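Long-range contacts in P450 epoxidase (Sorangium cellulosum, PDB 1Q5D), which belongs to the cytochrome P450 family and binds a haem group together with a second ligand, EPB: residues A[71-76]-A[320-325]; A[50-55]-A[314-319]; A[54-59]-A[337-342]; A[84-89]-A[201-206]. One frame throughout, in Å; residues are numbered along the deposited sequence.

Contact 1 of 4, residues A[71-76]-A[320-325]; sequences REEWES and IKKGEM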
# COMPACT_ATOMS: atom_id res chain seq x y z
N ARG A 71 9.18 -14.60 5.37
CA ARG A 71 9.46 -14.30 6.76
C ARG A 71 10.05 -15.52 7.46
O ARG A 71 10.60 -15.41 8.56
CB ARG A 71 8.19 -13.81 7.47
CG ARG A 71 7.85 -12.35 7.21
CD ARG A 71 7.50 -12.04 5.76
NE ARG A 71 6.99 -10.68 5.58
CZ ARG A 71 7.40 -9.84 4.64
NH1 ARG A 71 8.36 -10.20 3.79
NH2 ARG A 71 6.88 -8.62 4.55
N GLU A 72 9.96 -16.68 6.81
CA GLU A 72 10.49 -17.92 7.36
C GLU A 72 12.03 -17.96 7.31
O GLU A 72 12.66 -18.84 7.91
CB GLU A 72 9.86 -19.14 6.68
CG GLU A 72 8.35 -19.27 6.94
CD GLU A 72 7.72 -20.52 6.34
OE1 GLU A 72 8.10 -20.92 5.22
OE2 GLU A 72 6.83 -21.11 6.99
N GLU A 73 12.63 -17.00 6.61
CA GLU A 73 14.08 -16.85 6.60
C GLU A 73 14.55 -15.99 7.77
O GLU A 73 15.75 -15.90 8.04
CB GLU A 73 14.55 -16.23 5.28
CG GLU A 73 14.25 -17.09 4.07
CD GLU A 73 15.37 -18.06 3.75
OE1 GLU A 73 15.34 -18.64 2.64
OE2 GLU A 73 16.27 -18.25 4.60
N TRP A 74 13.61 -15.37 8.47
CA TRP A 74 13.92 -14.53 9.62
C TRP A 74 14.42 -15.33 10.82
O TRP A 74 14.03 -16.48 11.04
CB TRP A 74 12.67 -13.75 10.03
CG TRP A 74 12.89 -12.57 10.89
CD1 TRP A 74 14.04 -11.83 11.01
CD2 TRP A 74 11.93 -11.95 11.74
NE1 TRP A 74 13.84 -10.80 11.90
CE2 TRP A 74 12.55 -10.85 12.35
CE3 TRP A 74 10.58 -12.22 12.04
CZ2 TRP A 74 11.88 -10.02 13.25
CZ3 TRP A 74 9.92 -11.40 12.94
CH2 TRP A 74 10.58 -10.31 13.54
N GLU A 75 15.28 -14.71 11.61
CA GLU A 75 15.79 -15.33 12.82
C GLU A 75 14.68 -15.46 13.88
O GLU A 75 14.76 -16.31 14.77
CB GLU A 75 16.95 -14.51 13.37
CG GLU A 75 16.67 -13.02 13.50
CD GLU A 75 17.85 -12.25 14.05
OE1 GLU A 75 17.80 -11.00 14.07
OE2 GLU A 75 18.85 -12.89 14.46
N SER A 76 13.64 -14.63 13.77
CA SER A 76 12.50 -14.69 14.70
C SER A 76 11.28 -15.33 14.05
O SER A 76 10.14 -15.06 14.44
CB SER A 76 12.14 -13.31 15.21
OG SER A 76 13.11 -12.82 16.12
N ILE A 320 26.30 -8.29 8.02
CA ILE A 320 24.94 -8.79 8.18
C ILE A 320 24.94 -10.31 8.26
O ILE A 320 25.53 -10.99 7.41
CB ILE A 320 24.05 -8.30 7.00
CG1 ILE A 320 24.10 -6.78 6.91
CG2 ILE A 320 22.62 -8.80 7.18
CD1 ILE A 320 23.38 -6.19 5.71
N LYS A 321 24.27 -10.84 9.27
CA LYS A 321 24.23 -12.28 9.46
C LYS A 321 23.00 -12.94 8.83
O LYS A 321 21.97 -12.30 8.62
CB LYS A 321 24.34 -12.64 10.95
CG LYS A 321 25.53 -11.99 11.66
CD LYS A 321 26.87 -12.32 10.98
CE LYS A 321 28.05 -11.77 11.78
NZ LYS A 321 29.23 -11.45 10.91
N LYS A 322 23.13 -14.23 8.54
CA LYS A 322 22.03 -15.01 7.99
C LYS A 322 20.76 -14.90 8.82
O LYS A 322 20.80 -15.05 10.04
CB LYS A 322 22.43 -16.48 7.89
CG LYS A 322 21.34 -17.39 7.39
CD LYS A 322 21.88 -18.77 7.08
CE LYS A 322 20.74 -19.76 6.87
NZ LYS A 322 20.09 -19.53 5.56
N GLY A 323 19.63 -14.63 8.16
CA GLY A 323 18.34 -14.57 8.83
C GLY A 323 18.01 -13.25 9.49
O GLY A 323 16.94 -13.11 10.11
N GLU A 324 18.90 -12.27 9.36
CA GLU A 324 18.67 -10.93 9.89
C GLU A 324 17.79 -10.11 8.95
O GLU A 324 17.92 -10.18 7.73
CB GLU A 324 19.99 -10.20 10.14
CG GLU A 324 20.81 -10.72 11.31
CD GLU A 324 21.87 -9.74 11.80
OE1 GLU A 324 22.66 -9.23 10.97
OE2 GLU A 324 21.90 -9.45 13.01
N MET A 325 16.90 -9.32 9.54
CA MET A 325 15.97 -8.50 8.78
C MET A 325 16.62 -7.21 8.29
O MET A 325 17.49 -6.61 8.95
CB MET A 325 14.71 -8.19 9.63
CG MET A 325 13.61 -7.44 8.87
SD MET A 325 11.98 -7.58 9.65
CE MET A 325 12.20 -6.52 10.98
O HOH W 1 16.28 -9.38 12.48
O HOH W 2 19.34 -8.97 14.07

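Contact 2 of 4, residues A[50-55]-A[314-319]; sequences WVLTRY and EYCGAS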
# COMPACT_ATOMS: atom_id res chain seq x y z
N TRP A 50 18.48 -4.19 10.24
CA TRP A 50 19.26 -3.17 9.55
C TRP A 50 18.34 -2.27 8.73
O TRP A 50 17.27 -2.70 8.32
CB TRP A 50 20.26 -3.85 8.63
CG TRP A 50 21.28 -4.64 9.38
CD1 TRP A 50 21.30 -6.00 9.58
CD2 TRP A 50 22.45 -4.13 10.02
NE1 TRP A 50 22.41 -6.36 10.30
CE2 TRP A 50 23.13 -5.22 10.59
CE3 TRP A 50 23.01 -2.85 10.15
CZ2 TRP A 50 24.34 -5.08 11.28
CZ3 TRP A 50 24.20 -2.70 10.86
CH2 TRP A 50 24.85 -3.81 11.41
N VAL A 51 18.78 -1.03 8.48
CA VAL A 51 17.99 -0.04 7.74
C VAL A 51 18.87 0.58 6.65
O VAL A 51 19.94 1.14 6.93
CB VAL A 51 17.49 1.09 8.66
CG1 VAL A 51 16.78 2.19 7.87
CG2 VAL A 51 16.53 0.53 9.73
N LEU A 52 18.42 0.48 5.40
CA LEU A 52 19.14 1.09 4.28
C LEU A 52 18.50 2.42 3.89
O LEU A 52 17.28 2.49 3.64
CB LEU A 52 19.19 0.13 3.09
CG LEU A 52 20.07 -1.10 3.30
CD1 LEU A 52 19.74 -2.19 2.30
CD2 LEU A 52 21.54 -0.71 3.21
N THR A 53 19.33 3.46 3.81
CA THR A 53 18.85 4.83 3.64
C THR A 53 18.97 5.44 2.24
O THR A 53 18.39 6.48 1.99
CB THR A 53 19.59 5.77 4.59
OG1 THR A 53 21.01 5.64 4.36
CG2 THR A 53 19.40 5.34 6.05
N ARG A 54 19.75 4.83 1.35
CA ARG A 54 20.04 5.49 0.07
C ARG A 54 19.45 4.77 -1.15
O ARG A 54 19.37 3.55 -1.19
CB ARG A 54 21.55 5.69 -0.09
CG ARG A 54 22.13 6.64 0.96
CD ARG A 54 23.67 6.61 1.09
NE ARG A 54 24.10 7.42 2.22
CZ ARG A 54 25.37 7.56 2.60
NH1 ARG A 54 26.34 6.93 1.94
NH2 ARG A 54 25.66 8.32 3.65
N TYR A 55 19.02 5.55 -2.13
CA TYR A 55 18.36 4.97 -3.31
C TYR A 55 19.07 3.76 -3.90
O TYR A 55 18.48 2.69 -4.05
CB TYR A 55 18.14 6.02 -4.40
CG TYR A 55 17.35 5.47 -5.56
CD1 TYR A 55 15.98 5.69 -5.65
CD2 TYR A 55 17.97 4.72 -6.57
CE1 TYR A 55 15.24 5.18 -6.71
CE2 TYR A 55 17.24 4.21 -7.64
CZ TYR A 55 15.88 4.45 -7.71
OH TYR A 55 15.13 3.94 -8.76
N GLU A 314 28.61 -8.99 3.79
CA GLU A 314 28.98 -7.61 4.11
C GLU A 314 28.25 -6.68 3.15
O GLU A 314 28.23 -6.93 1.94
CB GLU A 314 30.50 -7.40 4.00
CG GLU A 314 31.20 -7.22 5.34
CD GLU A 314 31.29 -8.51 6.13
OE1 GLU A 314 31.52 -8.45 7.36
OE2 GLU A 314 31.14 -9.59 5.54
N TYR A 315 27.66 -5.62 3.68
CA TYR A 315 26.85 -4.71 2.86
C TYR A 315 26.95 -3.28 3.37
O TYR A 315 26.54 -2.98 4.50
CB TYR A 315 25.39 -5.19 2.81
CG TYR A 315 24.65 -4.81 1.55
CD1 TYR A 315 24.55 -5.71 0.48
CD2 TYR A 315 24.05 -3.56 1.40
CE1 TYR A 315 23.88 -5.36 -0.69
CE2 TYR A 315 23.38 -3.21 0.24
CZ TYR A 315 23.29 -4.11 -0.80
OH TYR A 315 22.62 -3.77 -1.95
N CYS A 316 27.48 -2.39 2.53
CA CYS A 316 27.60 -0.97 2.87
C CYS A 316 28.43 -0.77 4.14
O CYS A 316 28.25 0.22 4.86
CB CYS A 316 26.21 -0.34 3.03
SG CYS A 316 25.24 -0.20 1.50
N GLY A 317 29.33 -1.71 4.42
CA GLY A 317 30.22 -1.60 5.57
C GLY A 317 29.67 -2.26 6.82
O GLY A 317 30.19 -2.06 7.92
N ALA A 318 28.61 -3.05 6.66
CA ALA A 318 28.02 -3.76 7.79
C ALA A 318 28.15 -5.27 7.63
O ALA A 318 28.07 -5.79 6.51
CB ALA A 318 26.56 -3.37 7.97
N SER A 319 28.34 -5.95 8.75
CA SER A 319 28.42 -7.40 8.74
C SER A 319 27.06 -7.99 9.06
O SER A 319 26.71 -8.17 10.23
CB SER A 319 29.46 -7.88 9.76
OG SER A 319 30.73 -7.34 9.45

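Contact 3 of 4, residues A[54-59]-A[337-342]; sequences RYHDVS and GTVFSR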
# COMPACT_ATOMS: atom_id res chain seq x y z
N ARG A 54 19.75 4.83 1.35
CA ARG A 54 20.04 5.49 0.07
C ARG A 54 19.45 4.77 -1.15
O ARG A 54 19.37 3.55 -1.19
CB ARG A 54 21.55 5.69 -0.09
CG ARG A 54 22.13 6.64 0.96
CD ARG A 54 23.67 6.61 1.09
NE ARG A 54 24.10 7.42 2.22
CZ ARG A 54 25.37 7.56 2.60
NH1 ARG A 54 26.34 6.93 1.94
NH2 ARG A 54 25.66 8.32 3.65
N TYR A 55 19.02 5.55 -2.13
CA TYR A 55 18.36 4.97 -3.31
C TYR A 55 19.07 3.76 -3.90
O TYR A 55 18.48 2.69 -4.05
CB TYR A 55 18.14 6.02 -4.40
CG TYR A 55 17.35 5.47 -5.56
CD1 TYR A 55 15.98 5.69 -5.65
CD2 TYR A 55 17.97 4.72 -6.57
CE1 TYR A 55 15.24 5.18 -6.71
CE2 TYR A 55 17.24 4.21 -7.64
CZ TYR A 55 15.88 4.45 -7.71
OH TYR A 55 15.13 3.94 -8.76
N HIS A 56 20.35 3.90 -4.23
CA HIS A 56 21.02 2.83 -4.98
C HIS A 56 21.14 1.53 -4.20
O HIS A 56 21.04 0.44 -4.78
CB HIS A 56 22.37 3.28 -5.53
CG HIS A 56 22.24 4.12 -6.76
ND1 HIS A 56 22.45 5.49 -6.76
CD2 HIS A 56 21.88 3.80 -8.03
CE1 HIS A 56 22.24 5.96 -7.98
NE2 HIS A 56 21.89 4.96 -8.77
N ASP A 57 21.34 1.64 -2.89
CA ASP A 57 21.41 0.45 -2.05
C ASP A 57 20.02 -0.17 -1.90
O ASP A 57 19.85 -1.39 -1.99
CB ASP A 57 22.00 0.79 -0.68
CG ASP A 57 23.33 1.52 -0.79
OD1 ASP A 57 24.23 0.97 -1.46
OD2 ASP A 57 23.56 2.63 -0.28
N VAL A 58 19.02 0.67 -1.66
CA VAL A 58 17.63 0.21 -1.59
C VAL A 58 17.20 -0.47 -2.90
O VAL A 58 16.69 -1.60 -2.90
CB VAL A 58 16.70 1.39 -1.28
CG1 VAL A 58 15.26 1.01 -1.54
CG2 VAL A 58 16.88 1.84 0.17
N SER A 59 17.41 0.21 -4.01
CA SER A 59 17.04 -0.34 -5.30
C SER A 59 17.77 -1.65 -5.58
O SER A 59 17.17 -2.60 -6.08
CB SER A 59 17.31 0.67 -6.42
OG SER A 59 17.19 0.04 -7.67
N GLY A 337 19.15 12.88 -3.40
CA GLY A 337 19.49 13.91 -4.37
C GLY A 337 20.42 13.48 -5.48
O GLY A 337 20.58 14.19 -6.48
N THR A 338 21.05 12.33 -5.33
CA THR A 338 21.85 11.82 -6.43
C THR A 338 20.97 11.19 -7.50
O THR A 338 21.46 10.82 -8.57
CB THR A 338 22.92 10.82 -5.94
OG1 THR A 338 22.29 9.64 -5.43
CG2 THR A 338 23.68 11.38 -4.75
N VAL A 339 19.68 11.08 -7.23
CA VAL A 339 18.78 10.42 -8.17
C VAL A 339 17.66 11.33 -8.66
O VAL A 339 17.32 11.34 -9.85
CB VAL A 339 18.21 9.11 -7.58
CG1 VAL A 339 17.12 8.55 -8.47
CG2 VAL A 339 19.32 8.08 -7.40
N PHE A 340 17.07 12.10 -7.76
CA PHE A 340 16.05 13.07 -8.13
C PHE A 340 16.60 14.46 -7.87
O PHE A 340 17.02 14.75 -6.76
CB PHE A 340 14.75 12.84 -7.31
CG PHE A 340 14.27 11.41 -7.32
CD1 PHE A 340 13.45 10.94 -8.35
CD2 PHE A 340 14.64 10.53 -6.31
CE1 PHE A 340 13.02 9.64 -8.37
CE2 PHE A 340 14.22 9.21 -6.33
CZ PHE A 340 13.40 8.76 -7.36
N SER A 341 16.60 15.30 -8.90
CA SER A 341 17.07 16.68 -8.77
C SER A 341 16.04 17.49 -8.04
O SER A 341 14.84 17.30 -8.23
CB SER A 341 17.31 17.30 -10.15
OG SER A 341 18.49 16.78 -10.72
N ARG A 342 16.51 18.42 -7.21
CA ARG A 342 15.63 19.18 -6.32
C ARG A 342 14.67 18.22 -5.61
O ARG A 342 13.45 18.39 -5.69
CB ARG A 342 14.85 20.24 -7.10
CG ARG A 342 15.74 21.27 -7.82
CD ARG A 342 14.97 22.44 -8.39
NE ARG A 342 13.68 22.00 -8.91
CZ ARG A 342 12.63 22.79 -9.07
NH1 ARG A 342 12.71 24.07 -8.77
NH2 ARG A 342 11.49 22.28 -9.54

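Contact 4 of 4, residues A[84-89]-A[201-206]; sequences IPELSD and SVTEGL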
# COMPACT_ATOMS: atom_id res chain seq x y z
N ILE A 84 -0.73 -14.65 15.78
CA ILE A 84 -1.95 -14.60 14.98
C ILE A 84 -2.09 -15.84 14.09
O ILE A 84 -1.95 -15.76 12.87
CB ILE A 84 -2.02 -13.30 14.14
CG1 ILE A 84 -1.49 -12.10 14.95
CG2 ILE A 84 -3.46 -13.04 13.70
CD1 ILE A 84 -2.50 -11.52 15.95
N PRO A 85 -2.36 -16.97 14.71
CA PRO A 85 -2.44 -18.27 14.02
C PRO A 85 -3.53 -18.29 12.96
O PRO A 85 -3.47 -19.16 12.08
CB PRO A 85 -2.80 -19.24 15.14
CG PRO A 85 -2.41 -18.57 16.38
CD PRO A 85 -2.60 -17.10 16.16
N GLU A 86 -4.49 -17.38 13.06
CA GLU A 86 -5.56 -17.24 12.07
C GLU A 86 -5.00 -16.81 10.71
O GLU A 86 -5.67 -16.97 9.69
CB GLU A 86 -6.58 -16.20 12.54
CG GLU A 86 -7.49 -16.66 13.68
CD GLU A 86 -6.84 -16.50 15.05
OE1 GLU A 86 -5.72 -15.94 15.13
OE2 GLU A 86 -7.48 -16.93 16.05
N LEU A 87 -3.78 -16.27 10.72
CA LEU A 87 -3.13 -15.77 9.50
C LEU A 87 -1.96 -16.67 9.06
O LEU A 87 -1.22 -16.33 8.13
CB LEU A 87 -2.66 -14.32 9.71
CG LEU A 87 -3.80 -13.29 9.68
CD1 LEU A 87 -3.33 -11.86 9.92
CD2 LEU A 87 -4.55 -13.39 8.35
N SER A 88 -1.81 -17.81 9.72
CA SER A 88 -0.70 -18.74 9.45
C SER A 88 -0.66 -19.16 7.97
O SER A 88 0.40 -19.14 7.34
CB SER A 88 -0.83 -19.97 10.33
OG SER A 88 0.32 -20.77 10.24
N ASP A 89 -1.81 -19.57 7.46
CA ASP A 89 -1.92 -19.95 6.05
C ASP A 89 -1.54 -18.80 5.11
O ASP A 89 -0.81 -18.99 4.15
CB ASP A 89 -3.35 -20.40 5.74
CG ASP A 89 -3.56 -21.88 6.01
OD1 ASP A 89 -4.68 -22.37 5.80
OD2 ASP A 89 -2.64 -22.62 6.42
N SER A 201 -11.91 -9.09 13.36
CA SER A 201 -12.03 -8.60 11.98
C SER A 201 -11.40 -9.56 10.97
O SER A 201 -11.95 -9.77 9.89
CB SER A 201 -11.38 -7.22 11.85
OG SER A 201 -11.99 -6.30 12.72
N VAL A 202 -10.26 -10.15 11.33
CA VAL A 202 -9.61 -11.12 10.47
C VAL A 202 -10.42 -12.39 10.30
O VAL A 202 -10.61 -12.88 9.17
CB VAL A 202 -8.20 -11.48 10.96
CG1 VAL A 202 -7.66 -12.70 10.19
CG2 VAL A 202 -7.26 -10.26 10.84
N THR A 203 -10.91 -12.92 11.41
CA THR A 203 -11.78 -14.10 11.38
C THR A 203 -13.05 -13.89 10.57
O THR A 203 -13.40 -14.71 9.73
CB THR A 203 -12.18 -14.48 12.83
OG1 THR A 203 -11.00 -14.76 13.58
CG2 THR A 203 -12.95 -15.77 12.84
N GLU A 204 -13.74 -12.79 10.85
CA GLU A 204 -14.96 -12.44 10.16
C GLU A 204 -14.70 -12.33 8.65
O GLU A 204 -15.46 -12.89 7.83
CB GLU A 204 -15.51 -11.11 10.69
CG GLU A 204 -16.69 -10.58 9.89
CD GLU A 204 -17.31 -9.35 10.51
OE1 GLU A 204 -16.68 -8.26 10.47
OE2 GLU A 204 -18.43 -9.47 11.06
N GLY A 205 -13.61 -11.65 8.29
CA GLY A 205 -13.26 -11.46 6.89
C GLY A 205 -12.95 -12.75 6.15
O GLY A 205 -13.37 -12.94 4.99
N LEU A 206 -12.19 -13.63 6.78
CA LEU A 206 -11.83 -14.90 6.17
C LEU A 206 -13.07 -15.76 5.95
O LEU A 206 -13.17 -16.42 4.91
CB LEU A 206 -10.78 -15.65 7.01
CG LEU A 206 -9.35 -15.09 7.00
CD1 LEU A 206 -8.53 -15.76 8.09
CD2 LEU A 206 -8.69 -15.28 5.63

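Contact 1 of 4, residues A[71-76]-A[320-325]
Trp-74 and Glu-75 meet Gly-323 and Met-325 in a loop-to-loop contact at the edge of the P450 fold: the turn leading into helix 77-82 lies against the type II beta turn Lys-321 to Glu-324, just before strand 325-329 of the mixed sheet. One backbone hydrogen bond joins them, Glu-75 N to Gly-323 O at 2.8 Å, bent to 134° at the hydrogen. Beside it, Gly-323 CA lies only 3.0 Å from Glu-73 O in a CA-H...O contact, an approach that the missing side chain makes possible. The indole of Trp-74 reaches Met-325 because its CG stands opposite the backbone N (chi1 -162°). Met-325 SD then lies over one face, 4.6 Å from the centroid of the five-membered ring, a Met-aromatic contact, while Ser-76 CB covers the opposite face toward the rim. Water 1 sits in the ring plane and takes a hydrogen bond from Trp-74 NE1 at 2.9 Å and another from Met-325 N, and it also bonds to Glu-75 OE1. A second water links that oxygen to Glu-324 OE2, the two carboxylate planes standing 85° apart, and probably eases the closeness of two like charges. Lys-322 NZ comes within 4.1 Å of Glu-73 OE2, too far for a salt bridge, and is hydrogen-bonded to Arg-310 O. Nearby Arg-71 touches EPB. Inside the turn, Glu-324 OE1 takes a bond from Lys-321 N, which comes in almost straight at 2.8 Å from above the carboxylate plane.

Contact 2 of 4, residues A[50-55]-A[314-319]
Trp-50 and Leu-52 face the hairpin 313-315/318-320 across a wide backbone gap, the CA of Trp-50 lying 9.0 Å from that of Ala-318 and the CA of Leu-52 8.8 Å from that of Cys-316, so mostly side chains fill the space. The hairpin closes through a type I' turn, Tyr-315 to Ala-318, with Cys-316 and Gly-317 both at positive phi. Two backbone hydrogen bonds tie the two residues that flank the turn, Tyr-315 N to Ala-318 O at 2.9 Å and Ala-318 N to Tyr-315 O at 3.0 Å. Ala-318 CB sits over one face of the Trp-50 indole, 4.0 Å from the centroid of the six-membered ring and 22° off its normal, a CH-pi contact displaced toward the rim at CZ3 and CH2. The indole is set by a CG opposite the carbonyl carbon (chi1 -65°), and its NE1 is hydrogen-bonded to Glu-324 OE1, which fixes the rotation of the ring. Tyr-43 meets Trp-50 edge-to-face. Further along the strand, one methyl of Leu-52 meets two partners: CD2 is 4.1 Å from Cys-316 SG and 4.2 Å from Tyr-315 CD2. The Tyr-315 ring in turn meets Phe-67 edge-to-face. The chemistry is thus apolar, with a sulfur and two aromatic rings packed against strand 49-52, and Ile-41 and Val-326 of its neighbours also touching Leu-52. This is a tight beta hairpin with a two-residue type I' turn, laid against the mixed sheet: the small second sheet of P450s, inserted in the chain between two neighbouring strands of the first, here 304-309 and 325-329.

Contact 3 of 4, residues A[54-59]-A[337-342]
Val-339 sets its two methyls against Tyr-55 and His-56, joining the first turn of helix 55-62 to the loop that follows helix 330-333. Tyr-55 swings its ring out toward that loop with CG trans to its own N (chi1 -175°). Val-339 takes a similar turn for CG1 (chi1 171°), which puts this methyl over the centre of the Tyr-55 ring, 4.1 Å from the centroid and almost on the normal, a CH-pi contact. The same CG1 also lies above one face of the Phe-340 ring, toward its rim, so one methyl packs on two aromatic groups. The other branch, CG2, touches both Tyr-55 and His-56 where their rings meet: it is 3.7 Å from Tyr-55 CD2 and 3.7 Å from His-56 CE1. Tyr-55 CD2 in turn stands over the centre of the imidazole. Phe-340 approaches Tyr-55 obliquely, the ring planes at 79° and Phe-340 CE2 4.0 Å from Tyr-55 CD1. Thr-338 OG1 lies near the plane of the His-56 ring at its edge, 4.4 Å from ND1 and so without a bond to it; that hydroxyl is hydrogen-bonded to Asp-336. The other carboxylate oxygen of Asp-336 accepts a hydrogen bond from Tyr-55 N, so one acid holds both chain segments. The phenol OH of Tyr-55 bonds to Ala-354 O, and Arg-296 makes a cation-pi contact with Phe-340. Between the two segments themselves the contact is therefore dispersion and ring-methyl packing, set by shape, while the hydroxyls of Tyr-55 and Thr-338 find their partners outside the two segments.

Contact 4 of 4, residues A[84-89]-A[201-206]
Leu-87 and Val-202 cross at a slant, the CD2 methyl of Leu-87 coming to 3.7 Å from Val-202 CG1 and its CG to 3.9 Å from the same methyl. Val-202 offers that branch because CG1 is trans to the backbone N (chi1 169°), which points it from the helix into the turn of residues 85-87. One helical turn on, Leu-206 reaches out with the same face: its CD1 rests 3.5 Å from Glu-86 O, a methyl against a carbonyl oxygen. CG of Glu-86, opposite the carbonyl carbon (chi1 -73°), comes to 4.0 Å from Thr-203 OG1; the bend at chi2 (83°) then turns the carboxylate. The Thr-203 hydroxyl bonds to Val-199 O of its own helix, so the Glu-Thr approach is an aliphatic one beside a satisfied polar atom. The side chain of Leu-87 is about 7 Å from bound EPB. The contact joins the 3-10 turn before helix 88-93, in the stretch P450s run between their B and C helices, to the N-terminal half of helix 195-218. Helix 169-182 completes the packing, with Ala-182 against Leu-87 and Thr-179 against Val-202.

In the fold
Contacts 1 and 2 touch through Glu-324, Met-325 and Trp-50: contact 2 holds the hairpin against strand 49-52, contact 1 the chain that leaves it against the loop after strand 67-68. Contact 3 begins where segment 50-55 ends, sharing Arg-54 and Tyr-55. Contact 4 stands apart among helices, about 38 Å from contact 3 between centres, beyond the chain's centre. All lie 19 to 24 Å from that centre, so none is central, and each mixes buried residues (Trp-74, Leu-52, Tyr-55, Leu-87) with exposed ones. Contact 1 adds water bridges and charges; contacts 2 and 3 are apolar and rich in rings; contact 4 is mostly aliphatic, with a methyl against a carbonyl oxygen.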